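Local coordinates for uncharacterized protein CPE2226 (Clostridium perfringens, PDB 3O6U) that is of unknown function but probably binds the flavin cofactor FMN, at residues R49-K52 against D53-E56. Residues are numbered along the deposited sequence; the frame is centred on the assembly and turned at random.
Sequences REDK and DYNE
D51 caps the first turn of helix 52-62 from the N-cap position, its carboxylate folded over the backbone N of Y54. Chi1 of D51 is -179°, which sets CG beside the carbonyl carbon and brings OD1 to 2.8 Å from Y54 N. The N-H points almost straight at OD1 (175°) but meets it from above the carboxylate plane. The same fold lays D51 CG 3.3 Å from Y54 CB, and the two side chains cross at about a right angle, the tyrosine ring leading away toward Y19. A carboxylate at this end would probably also be favoured by the helix dipole. In the main chain, D51 O accepts from N55 N at 3.0 Å, and K52 O accepts from E56 N at 2.9 Å, the first i to i+4 bonds of the helix. On the exposed flank, K52 NZ and E56 OE2 are placed as an i to i+4 salt bridge, but too close together for it to be relied on. R49, two residues before the cap, instead forms salt bridges through NH1 with E70 and E74 of helix 66-80, and N55 packs on P66 and A67 of that helix. CB and CG of E56 each lie 3.6 Å from K52 O.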
ATOM      1  N   ARG A  49      -6.090   4.240  -8.947  1.00 28.94           N
ATOM      2  CA  ARG A  49      -5.076   4.845  -9.800  1.00 26.70           C
ATOM      3  C   ARG A  49      -5.438   4.812 -11.271  1.00 34.08           C
ATOM      4  O   ARG A  49      -4.753   5.413 -12.102  1.00 32.23           O
ATOM      5  CB  ARG A  49      -3.697   4.230  -9.504  1.00 17.37           C
ATOM      6  CG  ARG A  49      -3.241   3.053 -10.340  1.00 15.02           C
ATOM      7  CD  ARG A  49      -2.433   2.174  -9.401  1.00 30.86           C
ATOM      8  NE  ARG A  49      -1.175   1.707  -9.945  1.00 28.71           N
ATOM      9  CZ  ARG A  49      -0.191   1.194  -9.212  1.00 31.00           C
ATOM     10  NH1 ARG A  49      -0.313   1.076  -7.890  1.00 19.21           N
ATOM     11  NH2 ARG A  49       0.927   0.811  -9.809  1.00 29.03           N
ATOM     12  N   GLU A  50      -6.542   4.125 -11.568  1.00 31.05           N
ATOM     13  CA  GLU A  50      -7.070   4.050 -12.921  1.00 28.98           C
ATOM     14  C   GLU A  50      -8.218   5.048 -13.088  1.00 24.93           C
ATOM     15  O   GLU A  50      -8.726   5.221 -14.190  1.00 29.74           O
ATOM     16  CB  GLU A  50      -7.583   2.646 -13.226  1.00 20.56           C
ATOM     17  CG  GLU A  50      -6.478   1.601 -13.375  1.00 27.73           C
ATOM     18  CD  GLU A  50      -7.040   0.214 -13.669  1.00 42.65           C
ATOM     19  OE1 GLU A  50      -8.234   0.111 -14.023  1.00 46.59           O
ATOM     20  OE2 GLU A  50      -6.294  -0.780 -13.557  1.00 57.80           O
ATOM     21  N   ASP A  51      -8.625   5.712 -12.007  1.00 28.90           N
ATOM     22  CA  ASP A  51      -9.728   6.669 -12.092  1.00 25.31           C
ATOM     23  C   ASP A  51      -9.279   8.089 -12.450  1.00 24.71           C
ATOM     24  O   ASP A  51      -8.786   8.833 -11.608  1.00 34.91           O
ATOM     25  CB  ASP A  51     -10.529   6.686 -10.780  1.00 16.91           C
ATOM     26  CG  ASP A  51     -11.706   7.653 -10.820  1.00 34.55           C
ATOM     27  OD1 ASP A  51     -11.679   8.623 -11.601  1.00 48.66           O
ATOM     28  OD2 ASP A  51     -12.661   7.466 -10.047  1.00 47.69           O
ATOM     29  N   LYS A  52      -9.473   8.450 -13.712  1.00 38.85           N
ATOM     30  CA  LYS A  52      -9.114   9.759 -14.252  1.00 43.16           C
ATOM     31  C   LYS A  52      -9.654  10.958 -13.475  1.00 40.99           C
ATOM     32  O   LYS A  52      -8.883  11.834 -13.074  1.00 50.90           O
ATOM     33  CB  LYS A  52      -9.599   9.865 -15.694  1.00 50.34           C
ATOM     34  CG  LYS A  52      -8.896  10.899 -16.539  1.00 52.52           C
ATOM     35  CD  LYS A  52      -9.396  10.795 -17.967  1.00 54.55           C
ATOM     36  CE  LYS A  52      -8.677  11.765 -18.862  1.00 56.81           C
ATOM     37  NZ  LYS A  52      -8.481  13.051 -18.163  1.00 55.17           N
ATOM     38  N   ASP A  53     -10.971  11.015 -13.267  1.00 34.16           N
ATOM     39  CA  ASP A  53     -11.559  12.155 -12.556  1.00 41.38           C
ATOM     40  C   ASP A  53     -11.089  12.223 -11.126  1.00 48.22           C
ATOM     41  O   ASP A  53     -10.834  13.305 -10.611  1.00 52.10           O
ATOM     42  CB  ASP A  53     -13.095  12.124 -12.582  1.00 41.23           C
ATOM     43  CG  ASP A  53     -13.666  12.553 -13.917  1.00 52.33           C
ATOM     44  OD1 ASP A  53     -12.897  13.098 -14.745  1.00 56.43           O
ATOM     45  OD2 ASP A  53     -14.884  12.353 -14.131  1.00 48.35           O
ATOM     46  N   TYR A  54     -10.976  11.071 -10.478  1.00 43.26           N
ATOM     47  CA  TYR A  54     -10.512  11.061  -9.106  1.00 42.04           C
ATOM     48  C   TYR A  54      -9.107  11.634  -9.039  1.00 44.84           C
ATOM     49  O   TYR A  54      -8.772  12.354  -8.094  1.00 46.04           O
ATOM     50  CB  TYR A  54     -10.496   9.650  -8.532  1.00 45.78           C
ATOM     51  CG  TYR A  54     -10.273   9.644  -7.045  1.00 34.19           C
ATOM     52  CD1 TYR A  54      -9.014   9.914  -6.500  1.00 30.93           C
ATOM     53  CD2 TYR A  54     -11.330   9.400  -6.177  1.00 34.48           C
ATOM     54  CE1 TYR A  54      -8.815   9.938  -5.117  1.00 32.11           C
ATOM     55  CE2 TYR A  54     -11.149   9.420  -4.802  1.00 32.79           C
ATOM     56  CZ  TYR A  54      -9.893   9.689  -4.277  1.00 41.54           C
ATOM     57  OH  TYR A  54      -9.737   9.701  -2.911  1.00 54.75           O
ATOM     58  N   ASN A  55      -8.280  11.314 -10.030  1.00 40.00           N
ATOM     59  CA  ASN A  55      -6.929  11.832 -10.020  1.00 42.10           C
ATOM     60  C   ASN A  55      -6.854  13.309 -10.301  1.00 56.18           C
ATOM     61  O   ASN A  55      -6.320  14.061  -9.501  1.00 53.77           O
ATOM     62  CB  ASN A  55      -6.045  11.142 -11.055  1.00 38.39           C
ATOM     63  CG  ASN A  55      -5.575   9.799 -10.609  1.00 41.22           C
ATOM     64  OD1 ASN A  55      -6.249   8.799 -10.854  1.00 45.35           O
ATOM     65  ND2 ASN A  55      -4.420   9.752  -9.934  1.00 32.92           N
ATOM     66  N   GLU A  56      -7.397  13.716 -11.446  1.00 71.21           N
ATOM     67  CA  GLU A  56      -7.300  15.107 -11.875  1.00 74.64           C
ATOM     68  C   GLU A  56      -7.708  16.087 -10.803  1.00 71.87           C
ATOM     69  O   GLU A  56      -7.005  17.079 -10.562  1.00 75.84           O
ATOM     70  CB  GLU A  56      -8.075  15.328 -13.171  1.00 77.32           C
ATOM     71  CG  GLU A  56      -7.349  14.803 -14.390  1.00 80.17           C
ATOM     72  CD  GLU A  56      -8.190  14.902 -15.641  1.00 88.51           C
ATOM     73  OE1 GLU A  56      -9.412  15.162 -15.523  1.00 92.45           O
ATOM     74  OE2 GLU A  56      -7.631  14.707 -16.740  1.00 90.41           O
TER